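Local structure of outer membrane protein (Bartonella henselae, 2FI9) at residues I59-V62 against L63-S66; R88-L91 against W92-R95. The protein is of unknown function, a small alpha/beta protein of the DUF498/DUF598 family that is named as an outer membrane protein. All coordinates share one frame; numbering follows the deposited sequence.

Contact 1 closes before contact 2 opens along the chain: residues 59-66 span the short helix 60-64, whereas residues 88-95 take in the last turns of helix 85-93 and the residues just past its end. Strand 71-75 of the mixed sheet lies between them in sequence, and strand 97-101, beside it in that sheet, follows contact 2. The two centres are about 10 Å apart, on the same side of the chain's centre, and the helices touch directly. They meet through a small apolar patch about L63 and L91, CD2 to CD2 3.9 Å, edged by K94 and S66. Helix 60-64 thus packs against the helix of the beta-alpha-beta unit 71-75, 85-93, 97-101.

Contact 1 (I59-V62 against L63-S66); sequences ISRV and LEES
This is a local helical contact, from I59 and S60 to L63 and E64 one turn later, in the short helix 60-64 that packs between strand 36-40 and helix 85-93. Two i to i+4 backbone bonds define the turn: L63 N donates to I59 O at 3.0 Å, and E64 N donates to S60 O. The helix ends here: E65 N makes weak bonds to both R61 O and V62 O, and E65 leaves helical backbone angles.

On the inner side, CD1 of I59 approaches CD1 of L63 at 3.9 Å, the two branched chains crossing at an angle. With CG anti to its own carbonyl carbon (chi1 -64°), L63 points back along the helix, and its CG lies 3.6 Å from I59 O. Apolar chains suit this place, since both face helix 85-93, I59 against L87 and L91, L63 against L90 and L91. V62, buried, turns instead to I38 and I40 of strand 36-40.

R61 and E65 lie along the strand side, their apolar parts on I40; R61 makes a cation-pi contact with Y45, and E65 OE2 hydrogen-bonds S42 OG. The outer side suits the polar S60 and E64. E64, extended beyond CG, folds back over the S60 carbonyl, CG coming within 3.0 Å of S60 O. OE1 of E64 and OE2 of E65 stay 5.5 and 4.9 Å from NH1 of R61, so any attraction would act only across a gap. The S60 hydroxyl bonds back to E57 O, just before the helix. At the far end, S66 OG donates a weak 3.1 Å bond to L63 O.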
ATOM      1  N   ILE A  59      -6.908  -4.591  -3.837  1.00 35.08           N
ATOM      2  CA  ILE A  59      -6.272  -3.627  -4.731  1.00 35.34           C
ATOM      3  C   ILE A  59      -7.284  -2.867  -5.613  1.00 34.83           C
ATOM      4  O   ILE A  59      -6.901  -2.052  -6.454  1.00 34.56           O
ATOM      5  CB  ILE A  59      -5.156  -4.287  -5.606  1.00 35.00           C
ATOM      6  CG1 ILE A  59      -5.750  -5.301  -6.595  1.00 34.87           C
ATOM      7  CG2 ILE A  59      -4.081  -4.936  -4.722  1.00 35.74           C
ATOM      8  CD1 ILE A  59      -4.875  -5.537  -7.827  1.00 34.66           C
ATOM      9  N   SER A  60      -8.565  -3.133  -5.400  1.00 34.47           N
ATOM     10  CA  SER A  60      -9.625  -2.525  -6.207  1.00 34.49           C
ATOM     11  C   SER A  60      -9.576  -0.989  -6.254  1.00 34.23           C
ATOM     12  O   SER A  60      -9.810  -0.402  -7.302  1.00 32.99           O
ATOM     13  CB  SER A  60     -11.003  -3.002  -5.737  1.00 34.85           C
ATOM     14  OG  SER A  60     -11.195  -2.705  -4.366  1.00 36.32           O
ATOM     15  N   ARG A  61      -9.240  -0.340  -5.138  1.00 33.97           N
ATOM     16  CA  ARG A  61      -9.150   1.124  -5.134  1.00 34.70           C
ATOM     17  C   ARG A  61      -7.966   1.631  -5.957  1.00 34.66           C
ATOM     18  O   ARG A  61      -8.043   2.715  -6.576  1.00 34.53           O
ATOM     19  CB  ARG A  61      -9.074   1.673  -3.714  1.00 34.77           C
ATOM     20  CG  ARG A  61     -10.418   1.828  -3.037  1.00 36.66           C
ATOM     21  CD  ARG A  61     -10.238   2.535  -1.694  1.00 36.19           C
ATOM     22  NE  ARG A  61     -11.488   2.671  -0.948  1.00 39.50           N
ATOM     23  CZ  ARG A  61     -12.371   3.659  -1.113  1.00 40.27           C
ATOM     24  NH1 ARG A  61     -12.172   4.621  -2.013  1.00 41.64           N
ATOM     25  NH2 ARG A  61     -13.467   3.696  -0.365  1.00 39.80           N
ATOM     26  N   VAL A  62      -6.879   0.853  -5.949  1.00 34.00           N
ATOM     27  CA  VAL A  62      -5.700   1.157  -6.750  1.00 33.59           C
ATOM     28  C   VAL A  62      -6.050   1.082  -8.231  1.00 33.76           C
ATOM     29  O   VAL A  62      -5.747   2.004  -8.990  1.00 33.44           O
ATOM     30  CB  VAL A  62      -4.528   0.207  -6.431  1.00 33.53           C
ATOM     31  CG1 VAL A  62      -3.387   0.383  -7.427  1.00 32.62           C
ATOM     32  CG2 VAL A  62      -4.034   0.462  -5.048  1.00 33.38           C
ATOM     33  N   LEU A  63      -6.703  -0.001  -8.637  1.00 33.55           N
ATOM     34  CA  LEU A  63      -7.074  -0.164 -10.031  1.00 34.51           C
ATOM     35  C   LEU A  63      -7.975   1.006 -10.458  1.00 34.89           C
ATOM     36  O   LEU A  63      -7.803   1.587 -11.533  1.00 35.16           O
ATOM     37  CB  LEU A  63      -7.770  -1.518 -10.247  1.00 34.07           C
ATOM     38  CG  LEU A  63      -6.866  -2.741  -9.965  1.00 35.55           C
ATOM     39  CD1 LEU A  63      -7.655  -4.033 -10.091  1.00 36.01           C
ATOM     40  CD2 LEU A  63      -5.643  -2.790 -10.892  1.00 34.29           C
ATOM     41  N   GLU A  64      -8.922   1.352  -9.600  1.00 35.50           N
ATOM     42  CA  GLU A  64      -9.906   2.384  -9.917  1.00 36.38           C
ATOM     43  C   GLU A  64      -9.286   3.780 -10.066  1.00 36.05           C
ATOM     44  O   GLU A  64      -9.820   4.633 -10.777  1.00 36.47           O
ATOM     45  CB  GLU A  64     -11.006   2.392  -8.847  1.00 36.62           C
ATOM     46  CG  GLU A  64     -11.906   1.130  -8.873  1.00 38.02           C
ATOM     47  CD  GLU A  64     -12.707   0.933  -7.574  1.00 38.32           C
ATOM     48  OE1 GLU A  64     -12.827   1.903  -6.793  1.00 41.15           O
ATOM     49  OE2 GLU A  64     -13.239  -0.178  -7.341  1.00 38.84           O
ATOM     50  N   GLU A  65      -8.162   4.008  -9.387  1.00 35.90           N
ATOM     51  CA  GLU A  65      -7.475   5.297  -9.431  1.00 35.65           C
ATOM     52  C   GLU A  65      -6.186   5.212 -10.251  1.00 35.16           C
ATOM     53  O   GLU A  65      -5.275   6.030 -10.079  1.00 35.30           O
ATOM     54  CB  GLU A  65      -7.158   5.766  -8.012  1.00 35.29           C
ATOM     55  CG  GLU A  65      -8.381   6.038  -7.184  1.00 36.79           C
ATOM     56  CD  GLU A  65      -8.081   6.814  -5.902  1.00 37.23           C
ATOM     57  OE1 GLU A  65      -7.019   7.485  -5.791  1.00 36.16           O
ATOM     58  OE2 GLU A  65      -8.932   6.742  -4.999  1.00 38.22           O
ATOM     59  N   SER A  66      -6.134   4.258 -11.174  1.00 34.55           N
ATOM     60  CA  SER A  66      -4.889   3.937 -11.886  1.00 34.64           C
ATOM     61  C   SER A  66      -4.403   5.091 -12.768  1.00 34.77           C
ATOM     62  O   SER A  66      -3.216   5.200 -13.046  1.00 34.06           O
ATOM     63  CB  SER A  66      -5.047   2.662 -12.705  1.00 34.04           C
ATOM     64  OG  SER A  66      -6.034   2.818 -13.712  1.00 34.62           O
TER

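Contact 2 (R88-L91 against W92-R95); sequences RVLL and WEKR
W92 and E93 take up the carbonyls of R88 and V89 in regular i to i+4 helical bonds, W92 N to R88 O and E93 N to V89 O, both 2.9 Å. One residue further the pattern changes: K94 N bonds L91 O at 3.1 Å from well above the carbonyl plane, and keeps just a weak link to L90 O. R95, with positive phi (55°), is the C' residue of a Schellman motif, R95 N bonding W92 O and I96 N reaching L91 O; this ends the helix.

E93 does most of the side-chain work. Its chain, extended beyond CG, folds back across V89, CG 3.1 Å from V89 O and OE2 3.5 Å from V89 CG1. A water donates both to its OE1, at 2.8 Å, and to L90 O, so L90 O, held weakly by K94 N, gains a second donor where the helix ends. W92, CG opposite its backbone N (chi1 -179°), swings its indole outward on the surface, and NH1 of R95 lies 3.3 Å above one ring face, toward its edge. The long polar chains of R88, E93 and K94 suit this exposed surface; R88 NH1 bonds L83 O, while K94 also packs on L63 and S66.

L91 alone is buried here, packing on L83 and I96. With L90 it also covers L63, so this helix, the middle of the beta-alpha-beta unit between strands 71-75 and 97-101, is flanked by helix 60-64.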
ATOM      1  N   ARG A  88      -0.997  -9.663 -10.749  1.00 30.78           N
ATOM      2  CA  ARG A  88       0.032  -9.202 -11.680  1.00 30.85           C
ATOM      3  C   ARG A  88      -0.604  -8.789 -13.004  1.00 30.02           C
ATOM      4  O   ARG A  88      -0.292  -7.722 -13.530  1.00 29.95           O
ATOM      5  CB  ARG A  88       1.117 -10.278 -11.890  1.00 30.67           C
ATOM      6  CG  ARG A  88       1.923 -10.592 -10.608  1.00 29.92           C
ATOM      7  CD  ARG A  88       3.175 -11.399 -10.869  1.00 33.36           C
ATOM      8  NE  ARG A  88       2.953 -12.589 -11.680  1.00 35.11           N
ATOM      9  CZ  ARG A  88       2.890 -13.836 -11.206  1.00 40.19           C
ATOM     10  NH1 ARG A  88       3.033 -14.075  -9.899  1.00 41.29           N
ATOM     11  NH2 ARG A  88       2.693 -14.858 -12.041  1.00 37.31           N
ATOM     12  N   VAL A  89      -1.517  -9.626 -13.511  1.00 29.15           N
ATOM     13  CA  VAL A  89      -2.312  -9.319 -14.710  1.00 29.59           C
ATOM     14  C   VAL A  89      -3.129  -8.024 -14.579  1.00 29.92           C
ATOM     15  O   VAL A  89      -3.027  -7.142 -15.431  1.00 30.39           O
ATOM     16  CB  VAL A  89      -3.233 -10.507 -15.093  1.00 29.79           C
ATOM     17  CG1 VAL A  89      -4.119 -10.174 -16.292  1.00 30.22           C
ATOM     18  CG2 VAL A  89      -2.377 -11.730 -15.418  1.00 28.47           C
ATOM     19  N   LEU A  90      -3.949  -7.924 -13.538  1.00 29.63           N
ATOM     20  CA  LEU A  90      -4.782  -6.727 -13.326  1.00 29.98           C
ATOM     21  C   LEU A  90      -3.950  -5.441 -13.266  1.00 29.46           C
ATOM     22  O   LEU A  90      -4.296  -4.432 -13.901  1.00 29.58           O
ATOM     23  CB  LEU A  90      -5.594  -6.882 -12.043  1.00 30.62           C
ATOM     24  CG  LEU A  90      -6.684  -7.960 -12.025  1.00 32.25           C
ATOM     25  CD1 LEU A  90      -7.037  -8.307 -10.582  1.00 34.10           C
ATOM     26  CD2 LEU A  90      -7.902  -7.517 -12.791  1.00 33.23           C
ATOM     27  N   LEU A  91      -2.862  -5.469 -12.500  1.00 29.32           N
ATOM     28  CA  LEU A  91      -1.986  -4.293 -12.375  1.00 29.08           C
ATOM     29  C   LEU A  91      -1.331  -3.952 -13.719  1.00 30.25           C
ATOM     30  O   LEU A  91      -1.269  -2.782 -14.132  1.00 29.37           O
ATOM     31  CB  LEU A  91      -0.955  -4.508 -11.275  1.00 29.42           C
ATOM     32  CG  LEU A  91      -1.575  -4.463  -9.873  1.00 28.37           C
ATOM     33  CD1 LEU A  91      -0.661  -5.116  -8.816  1.00 27.92           C
ATOM     34  CD2 LEU A  91      -2.016  -2.997  -9.497  1.00 27.96           C
ATOM     35  N   TRP A  92      -0.879  -4.991 -14.425  1.00 29.92           N
ATOM     36  CA  TRP A  92      -0.302  -4.821 -15.751  1.00 30.94           C
ATOM     37  C   TRP A  92      -1.277  -4.165 -16.726  1.00 31.57           C
ATOM     38  O   TRP A  92      -0.884  -3.286 -17.488  1.00 31.45           O
ATOM     39  CB  TRP A  92       0.181  -6.184 -16.292  1.00 31.42           C
ATOM     40  CG  TRP A  92       0.813  -6.121 -17.652  1.00 31.61           C
ATOM     41  CD1 TRP A  92       2.147  -6.035 -17.930  1.00 32.36           C
ATOM     42  CD2 TRP A  92       0.140  -6.151 -18.918  1.00 32.99           C
ATOM     43  NE1 TRP A  92       2.347  -6.006 -19.285  1.00 32.48           N
ATOM     44  CE2 TRP A  92       1.132  -6.074 -19.917  1.00 32.58           C
ATOM     45  CE3 TRP A  92      -1.208  -6.244 -19.303  1.00 33.61           C
ATOM     46  CZ2 TRP A  92       0.826  -6.085 -21.279  1.00 34.58           C
ATOM     47  CZ3 TRP A  92      -1.521  -6.240 -20.661  1.00 33.82           C
ATOM     48  CH2 TRP A  92      -0.503  -6.171 -21.635  1.00 34.07           C
ATOM     49  N   GLU A  93      -2.541  -4.595 -16.697  1.00 32.44           N
ATOM     50  CA  GLU A  93      -3.589  -4.050 -17.573  1.00 34.29           C
ATOM     51  C   GLU A  93      -3.808  -2.557 -17.367  1.00 34.18           C
ATOM     52  O   GLU A  93      -4.289  -1.873 -18.253  1.00 33.97           O
ATOM     53  CB  GLU A  93      -4.924  -4.736 -17.309  1.00 34.26           C
ATOM     54  CG  GLU A  93      -4.993  -6.195 -17.665  1.00 36.19           C
ATOM     55  CD  GLU A  93      -6.335  -6.822 -17.296  1.00 36.61           C
ATOM     56  OE1 GLU A  93      -7.175  -6.157 -16.644  1.00 41.81           O
ATOM     57  OE2 GLU A  93      -6.554  -7.989 -17.661  1.00 42.41           O
ATOM     58  N   LYS A  94      -3.478  -2.067 -16.176  1.00 34.51           N
ATOM     59  CA  LYS A  94      -3.686  -0.655 -15.839  1.00 35.23           C
ATOM     60  C   LYS A  94      -2.367   0.110 -15.880  1.00 35.46           C
ATOM     61  O   LYS A  94      -2.304   1.262 -15.450  1.00 36.24           O
ATOM     62  CB  LYS A  94      -4.319  -0.536 -14.455  1.00 35.45           C
ATOM     63  CG  LYS A  94      -5.725  -1.110 -14.337  1.00 37.20           C
ATOM     64  CD  LYS A  94      -6.736  -0.245 -15.040  1.00 39.14           C
ATOM     65  CE  LYS A  94      -8.124  -0.790 -14.874  1.00 40.83           C
ATOM     66  NZ  LYS A  94      -9.038  -0.052 -15.771  1.00 42.98           N
ATOM     67  N   ARG A  95      -1.322  -0.546 -16.395  1.00 35.23           N
ATOM     68  CA  ARG A  95       0.018   0.026 -16.527  1.00 35.42           C
ATOM     69  C   ARG A  95       0.550   0.559 -15.197  1.00 35.00           C
ATOM     70  O   ARG A  95       1.182   1.617 -15.155  1.00 34.86           O
ATOM     71  CB  ARG A  95       0.053   1.155 -17.575  1.00 36.63           C
ATOM     72  CG  ARG A  95      -0.646   0.854 -18.907  1.00 38.57           C
ATOM     73  CD  ARG A  95       0.085  -0.182 -19.683  1.00 44.14           C
ATOM     74  NE  ARG A  95      -0.725  -0.742 -20.767  1.00 48.55           N
ATOM     75  CZ  ARG A  95      -0.616  -1.995 -21.210  1.00 48.57           C
ATOM     76  NH1 ARG A  95       0.256  -2.827 -20.647  1.00 49.33           N
ATOM     77  NH2 ARG A  95      -1.388  -2.419 -22.206  1.00 49.49           N
TER
HETATM   78  O   HOH W   1      -7.195  -4.394 -14.521  1.00 45.74           O